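Local coordinates for hypothetical protein PG1100 (Porphyromonas gingivalis, PDB 1ZBS) that is of unknown function but probably acts as an N-acetylglucosamine kinase of the actin-like ATPase (ASKHA) superfamily, phosphorylating an amino sugar with ATP, at residues A[10-15]-A[26-31]; A[63-68]-A[92-97]. One frame throughout, in Å; residues are numbered along the deposited sequence.

Interaction 1 of 2, residues A[10-15]-A[26-31]; sequences TKTDWC and FQTSGI
Thr12 and Thr28 stand side by side on one face of an antiparallel strand pair, pointing the same way, with Thr12 CB 3.2 Å from Thr28 CG2 as modelled. Thr28 sets OG1 anti to its own nitrogen (chi1 -172°), where it makes a weak hydrogen bond to Glu48 of helix 38-53, and CG2 is left facing the neighbouring strand. There the methyl meets the indole of Trp14 in the ring plane, with Trp14 NE1 an unusually short 2.9 Å from Thr28 CG2; the short distances around CG2 leave the assignment of the two Thr28 branches doubtful. Farther round that edge, Ile31 CD1 approaches Trp14 CZ2 at 4.1 Å, while Ile31 crosses Thr12 at about a right angle. At the other end of the pair, Phe26 lays CD1 3.7 Å from Trp14 CB, and helix 38-53 packs on Trp14, Phe26 and Ile31. The backbones join mainly through Thr12 and Thr28. Thr28 N gives a bond nearly straight down the carbonyl of Thr12, 3.1 Å to Thr12 O; Thr12 N reaches Thr28 O from above the carbonyl plane, 56° out of it. The bonds between Trp14 and Phe26 are weak. On the reverse face lie Lys11, Asp13, Gln27 and Ser29, where Asp13 forms a salt bridge with Arg25. Ser7 OG, from strand 2-7, hydrogen-bonds to Gly30 O and Ile31 O and weakly to Thr12 OG1, fixing the turn where the second strand ends. Chemically the hairpin is two-sided: a mostly apolar face, with two threonine hydroxyls, under helix 38-53, and a polar one behind it. Trp14 NE1, buried here, has no polar partner as modelled.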
loop_
_atom_site.group_PDB
_atom_site.type_symbol
_atom_site.label_atom_id
_atom_site.label_comp_id
_atom_site.label_asym_id
_atom_site.label_seq_id
_atom_site.Cartn_x
_atom_site.Cartn_y
_atom_site.Cartn_z
ATOM N N THR A 10 -7.334 -12.825 10.494
ATOM C CA THR A 10 -8.680 -12.369 10.836
ATOM C C THR A 10 -9.192 -13.120 12.064
ATOM O O THR A 10 -9.373 -12.528 13.133
ATOM C CB THR A 10 -9.670 -12.586 9.663
ATOM O OG1 THR A 10 -9.374 -11.654 8.612
ATOM C CG2 THR A 10 -11.112 -12.388 10.122
ATOM N N LYS A 11 -9.416 -14.424 11.910
ATOM C CA LYS A 11 -9.905 -15.257 13.009
ATOM C C LYS A 11 -9.179 -16.609 13.058
ATOM O O LYS A 11 -8.389 -16.937 12.169
ATOM C CB LYS A 11 -11.416 -15.490 12.859
ATOM C CG LYS A 11 -11.806 -16.744 12.057
ATOM C CD LYS A 11 -11.455 -16.663 10.572
ATOM C CE LYS A 11 -12.516 -15.887 9.768
ATOM N NZ LYS A 11 -12.190 -15.850 8.286
ATOM N N THR A 12 -9.447 -17.387 14.101
ATOM C CA THR A 12 -8.830 -18.700 14.242
ATOM C C THR A 12 -9.915 -19.762 14.321
ATOM O O THR A 12 -10.802 -19.680 15.165
ATOM C CB THR A 12 -7.975 -18.790 15.507
ATOM O OG1 THR A 12 -7.102 -17.658 15.572
ATOM C CG2 THR A 12 -7.145 -20.066 15.492
ATOM N N ASP A 13 -9.850 -20.754 13.439
ATOM C CA ASP A 13 -10.845 -21.818 13.433
ATOM C C ASP A 13 -10.336 -23.052 14.183
ATOM O O ASP A 13 -9.261 -23.570 13.885
ATOM C CB ASP A 13 -11.205 -22.194 11.996
ATOM C CG ASP A 13 -12.459 -23.038 11.917
ATOM O OD1 ASP A 13 -12.868 -23.396 10.790
ATOM O OD2 ASP A 13 -13.037 -23.342 12.985
ATOM N N TRP A 14 -11.116 -23.512 15.156
ATOM C CA TRP A 14 -10.746 -24.674 15.952
ATOM C C TRP A 14 -11.692 -25.856 15.751
ATOM O O TRP A 14 -12.866 -25.685 15.393
ATOM C CB TRP A 14 -10.736 -24.330 17.446
ATOM C CG TRP A 14 -9.693 -23.357 17.877
ATOM C CD1 TRP A 14 -9.832 -22.007 18.002
ATOM C CD2 TRP A 14 -8.350 -23.660 18.272
ATOM N NE1 TRP A 14 -8.657 -21.447 18.460
ATOM C CE2 TRP A 14 -7.730 -22.441 18.631
ATOM C CE3 TRP A 14 -7.610 -24.844 18.360
ATOM C CZ2 TRP A 14 -6.405 -22.372 19.070
ATOM C CZ3 TRP A 14 -6.286 -24.777 18.798
ATOM C CH2 TRP A 14 -5.700 -23.547 19.147
ATOM N N CYS A 15 -11.173 -27.058 16.000
ATOM C CA CYS A 15 -11.964 -28.278 15.889
ATOM C C CYS A 15 -11.411 -29.417 16.731
ATOM O O CYS A 15 -10.219 -29.725 16.686
ATOM C CB CYS A 15 -12.064 -28.748 14.439
ATOM S SG CYS A 15 -12.761 -30.427 14.279
ATOM N N PHE A 26 -15.024 -24.700 17.350
ATOM C CA PHE A 26 -15.052 -23.388 18.010
ATOM C C PHE A 26 -14.712 -22.276 17.036
ATOM O O PHE A 26 -14.320 -22.526 15.897
ATOM C CB PHE A 26 -14.039 -23.347 19.163
ATOM C CG PHE A 26 -14.026 -24.589 19.993
ATOM C CD1 PHE A 26 -12.823 -25.152 20.400
ATOM C CD2 PHE A 26 -15.219 -25.214 20.352
ATOM C CE1 PHE A 26 -12.805 -26.322 21.146
ATOM C CE2 PHE A 26 -15.218 -26.384 21.099
ATOM C CZ PHE A 26 -14.010 -26.941 21.497
ATOM N N GLN A 27 -14.835 -21.041 17.504
ATOM C CA GLN A 27 -14.552 -19.880 16.673
ATOM C C GLN A 27 -13.915 -18.787 17.528
ATOM O O GLN A 27 -14.612 -18.102 18.273
ATOM C CB GLN A 27 -15.862 -19.351 16.075
ATOM C CG GLN A 27 -15.768 -18.814 14.653
ATOM C CD GLN A 27 -15.858 -19.925 13.617
ATOM O OE1 GLN A 27 -14.855 -20.564 13.274
ATOM N NE2 GLN A 27 -17.070 -20.169 13.119
ATOM N N THR A 28 -12.599 -18.636 17.438
ATOM C CA THR A 28 -11.916 -17.595 18.194
ATOM C C THR A 28 -11.294 -16.641 17.187
ATOM O O THR A 28 -11.698 -16.618 16.025
ATOM C CB THR A 28 -10.805 -18.167 19.095
ATOM O OG1 THR A 28 -10.303 -17.128 19.944
ATOM C CG2 THR A 28 -9.662 -18.700 18.260
ATOM N N SER A 29 -10.306 -15.864 17.611
ATOM C CA SER A 29 -9.689 -14.929 16.685
ATOM C C SER A 29 -8.201 -14.723 16.912
ATOM O O SER A 29 -7.615 -15.258 17.855
ATOM C CB SER A 29 -10.412 -13.581 16.760
ATOM O OG SER A 29 -11.801 -13.729 16.510
ATOM N N GLY A 30 -7.601 -13.950 16.013
ATOM C CA GLY A 30 -6.188 -13.630 16.094
ATOM C C GLY A 30 -5.234 -14.797 16.234
ATOM O O GLY A 30 -5.232 -15.720 15.422
ATOM N N ILE A 31 -4.406 -14.735 17.270
ATOM C CA ILE A 31 -3.425 -15.775 17.551
ATOM C C ILE A 31 -2.357 -15.869 16.457
ATOM O O ILE A 31 -2.519 -16.581 15.472
ATOM C CB ILE A 31 -4.113 -17.152 17.733
ATOM C CG1 ILE A 31 -5.226 -17.045 18.786
ATOM C CG2 ILE A 31 -3.090 -18.184 18.179
ATOM C CD1 ILE A 31 -5.978 -18.339 19.041
#

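Interaction 2 of 2, residues A[63-68]-A[92-97]; sequences VYFYGA and IEVAGD
The ring of Tyr64 runs alongside the Glu93 side chain, both pointing the same way, with Glu93 OE2 at the ring edge, 3.6 Å from Tyr64 CE2; carboxylate and ring planes stand 75° apart, and the ring also stacks with His278. Tyr66 has the carbonyl oxygen of Gly96 at its edge, near the ring plane and 3.5 Å from Tyr66 CD1, while the methyl Ala95 CB comes in obliquely to within 3.7 Å of Tyr66 CE1. Tyr66 CG lies anti to the carbonyl carbon (chi1 -65°), sending the ring out from the sheet until OH hydrogen-bonds to Arg103 and His278. On the reverse face Phe65 extends the other way, CG anti to N, and the Val94 side chain crosses it obliquely, Val94 CG1 3.9 Å from Phe65 CD1. Beside it Val63 and Ile92 lie parallel in direction and tightly packed, Val63 CG1 only 3.3 Å from Ile92 CD1. Between these two layers the backbones form a parallel ladder whose strand directions differ by 11°. Glu93 N binds Val63 O, Phe65 N binds Glu93 O at 2.9 Å in a nearly straight bond, Ala95 N binds Phe65 O, and Gly67 N binds Ala95 O in the carbonyl plane. Beyond the ladder Asp97 turns its carboxylate over Ala68, Asp97 OD1 reaching 3.2 Å from Ala68 CB, and Gly96 sits at the N-cap position of helix 97-105. Helix 75-85 links the two strands and covers Phe65, Ile92 and Val94, making a beta-alpha-beta crossover. These are the fourth and fifth strands of a five-stranded 3-2-1-4-5 sheet, the order expected for an N-terminal ribonuclease H-like domain of the ASKHA fold.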
loop_
_atom_site.group_PDB
_atom_site.type_symbol
_atom_site.label_atom_id
_atom_site.label_comp_id
_atom_site.label_asym_id
_atom_site.label_seq_id
_atom_site.Cartn_x
_atom_site.Cartn_y
_atom_site.Cartn_z
ATOM N N VAL A 63 -2.437 -31.722 19.879
ATOM C CA VAL A 63 -2.920 -30.481 19.286
ATOM C C VAL A 63 -2.025 -30.102 18.103
ATOM O O VAL A 63 -0.793 -30.176 18.184
ATOM C CB VAL A 63 -2.944 -29.326 20.338
ATOM C CG1 VAL A 63 -1.774 -29.457 21.281
ATOM C CG2 VAL A 63 -2.884 -27.974 19.635
ATOM N N TYR A 64 -2.671 -29.716 17.005
ATOM C CA TYR A 64 -1.989 -29.314 15.777
ATOM C C TYR A 64 -2.492 -27.923 15.378
ATOM O O TYR A 64 -3.668 -27.734 15.048
ATOM C CB TYR A 64 -2.270 -30.312 14.642
ATOM C CG TYR A 64 -1.953 -31.751 14.982
ATOM C CD1 TYR A 64 -2.943 -32.614 15.448
ATOM C CD2 TYR A 64 -0.662 -32.255 14.825
ATOM C CE1 TYR A 64 -2.659 -33.951 15.746
ATOM C CE2 TYR A 64 -0.364 -33.583 15.120
ATOM C CZ TYR A 64 -1.367 -34.430 15.577
ATOM O OH TYR A 64 -1.074 -35.753 15.845
ATOM N N PHE A 65 -1.585 -26.956 15.425
ATOM C CA PHE A 65 -1.910 -25.578 15.108
ATOM C C PHE A 65 -1.261 -25.117 13.814
ATOM O O PHE A 65 -0.082 -25.368 13.569
ATOM C CB PHE A 65 -1.477 -24.672 16.263
ATOM C CG PHE A 65 -1.931 -23.254 16.121
ATOM C CD1 PHE A 65 -1.166 -22.330 15.414
ATOM C CD2 PHE A 65 -3.146 -22.850 16.668
ATOM C CE1 PHE A 65 -1.607 -21.023 15.250
ATOM C CE2 PHE A 65 -3.600 -21.545 16.512
ATOM C CZ PHE A 65 -2.830 -20.628 15.802
ATOM N N TYR A 66 -2.054 -24.448 12.990
ATOM C CA TYR A 66 -1.593 -23.919 11.718
ATOM C C TYR A 66 -2.004 -22.455 11.663
ATOM O O TYR A 66 -3.184 -22.129 11.821
ATOM C CB TYR A 66 -2.247 -24.682 10.570
ATOM C CG TYR A 66 -1.843 -26.134 10.492
ATOM C CD1 TYR A 66 -0.579 -26.496 10.032
ATOM C CD2 TYR A 66 -2.725 -27.148 10.879
ATOM C CE1 TYR A 66 -0.198 -27.832 9.952
ATOM C CE2 TYR A 66 -2.354 -28.491 10.804
ATOM C CZ TYR A 66 -1.085 -28.823 10.336
ATOM O OH TYR A 66 -0.706 -30.138 10.244
ATOM N N GLY A 67 -1.038 -21.569 11.449
ATOM C CA GLY A 67 -1.360 -20.153 11.384
ATOM C C GLY A 67 -0.283 -19.302 10.746
ATOM O O GLY A 67 0.902 -19.635 10.811
ATOM N N ALA A 68 -0.693 -18.201 10.126
ATOM C CA ALA A 68 0.256 -17.297 9.487
ATOM C C ALA A 68 1.075 -16.603 10.572
ATOM O O ALA A 68 0.517 -16.070 11.529
ATOM C CB ALA A 68 -0.487 -16.264 8.647
ATOM N N ILE A 92 2.223 -31.585 20.812
ATOM C CA ILE A 92 1.847 -30.237 20.408
ATOM C C ILE A 92 2.741 -29.747 19.276
ATOM O O ILE A 92 3.919 -29.455 19.482
ATOM C CB ILE A 92 1.956 -29.266 21.589
ATOM C CG1 ILE A 92 1.966 -27.828 21.077
ATOM C CG2 ILE A 92 3.194 -29.586 22.408
ATOM C CD1 ILE A 92 0.720 -27.460 20.309
ATOM N N GLU A 93 2.168 -29.658 18.079
ATOM C CA GLU A 93 2.896 -29.219 16.891
ATOM C C GLU A 93 2.343 -27.914 16.324
ATOM O O GLU A 93 1.135 -27.773 16.123
ATOM C CB GLU A 93 2.836 -30.311 15.817
ATOM C CG GLU A 93 3.608 -31.583 16.153
ATOM C CD GLU A 93 3.504 -32.621 15.050
ATOM O OE1 GLU A 93 3.716 -32.260 13.876
ATOM O OE2 GLU A 93 3.217 -33.799 15.355
ATOM N N VAL A 94 3.235 -26.961 16.064
ATOM C CA VAL A 94 2.845 -25.664 15.516
ATOM C C VAL A 94 3.507 -25.486 14.160
ATOM O O VAL A 94 4.723 -25.628 14.035
ATOM C CB VAL A 94 3.277 -24.511 16.445
ATOM C CG1 VAL A 94 2.513 -23.246 16.095
ATOM C CG2 VAL A 94 3.031 -24.895 17.894
ATOM N N ALA A 95 2.703 -25.187 13.146
ATOM C CA ALA A 95 3.213 -25.009 11.789
ATOM C C ALA A 95 2.498 -23.867 11.077
ATOM O O ALA A 95 1.442 -23.414 11.516
ATOM C CB ALA A 95 3.048 -26.301 11.003
ATOM N N GLY A 96 3.081 -23.411 9.972
ATOM C CA GLY A 96 2.491 -22.323 9.213
ATOM C C GLY A 96 1.178 -22.688 8.547
ATOM O O GLY A 96 0.881 -23.867 8.329
ATOM N N ASP A 97 0.387 -21.672 8.218
ATOM C CA ASP A 97 -0.894 -21.894 7.573
ATOM C C ASP A 97 -0.758 -22.394 6.138
ATOM O O ASP A 97 -1.654 -23.066 5.619
ATOM C CB ASP A 97 -1.745 -20.617 7.602
ATOM C CG ASP A 97 -1.043 -19.415 6.981
ATOM O OD1 ASP A 97 -1.748 -18.439 6.652
ATOM O OD2 ASP A 97 0.201 -19.429 6.829
#

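From the N terminus, strand 2-7 leads into the hairpin of strands 11-18 and 21-29, and interaction 1 closes that short loop. Helix 38-53 then carries the chain across one face of the sheet to strand 62-67, and helix 75-85 carries it on to the edge strand 91-95, where interaction 2 closes a longer loop. The two follow in series, neither nesting nor crossing. Their centres are about 12 Å apart, yet they meet at Phe65, whose CZ is 3.4 Å from Ile31 CG2 and whose CD2 is 3.6 Å from Trp14 CH2. Interaction 1 builds the antiparallel side of the sheet and interaction 2 the parallel side; strand 2-7 joins them, and Phe65 packs one on the other.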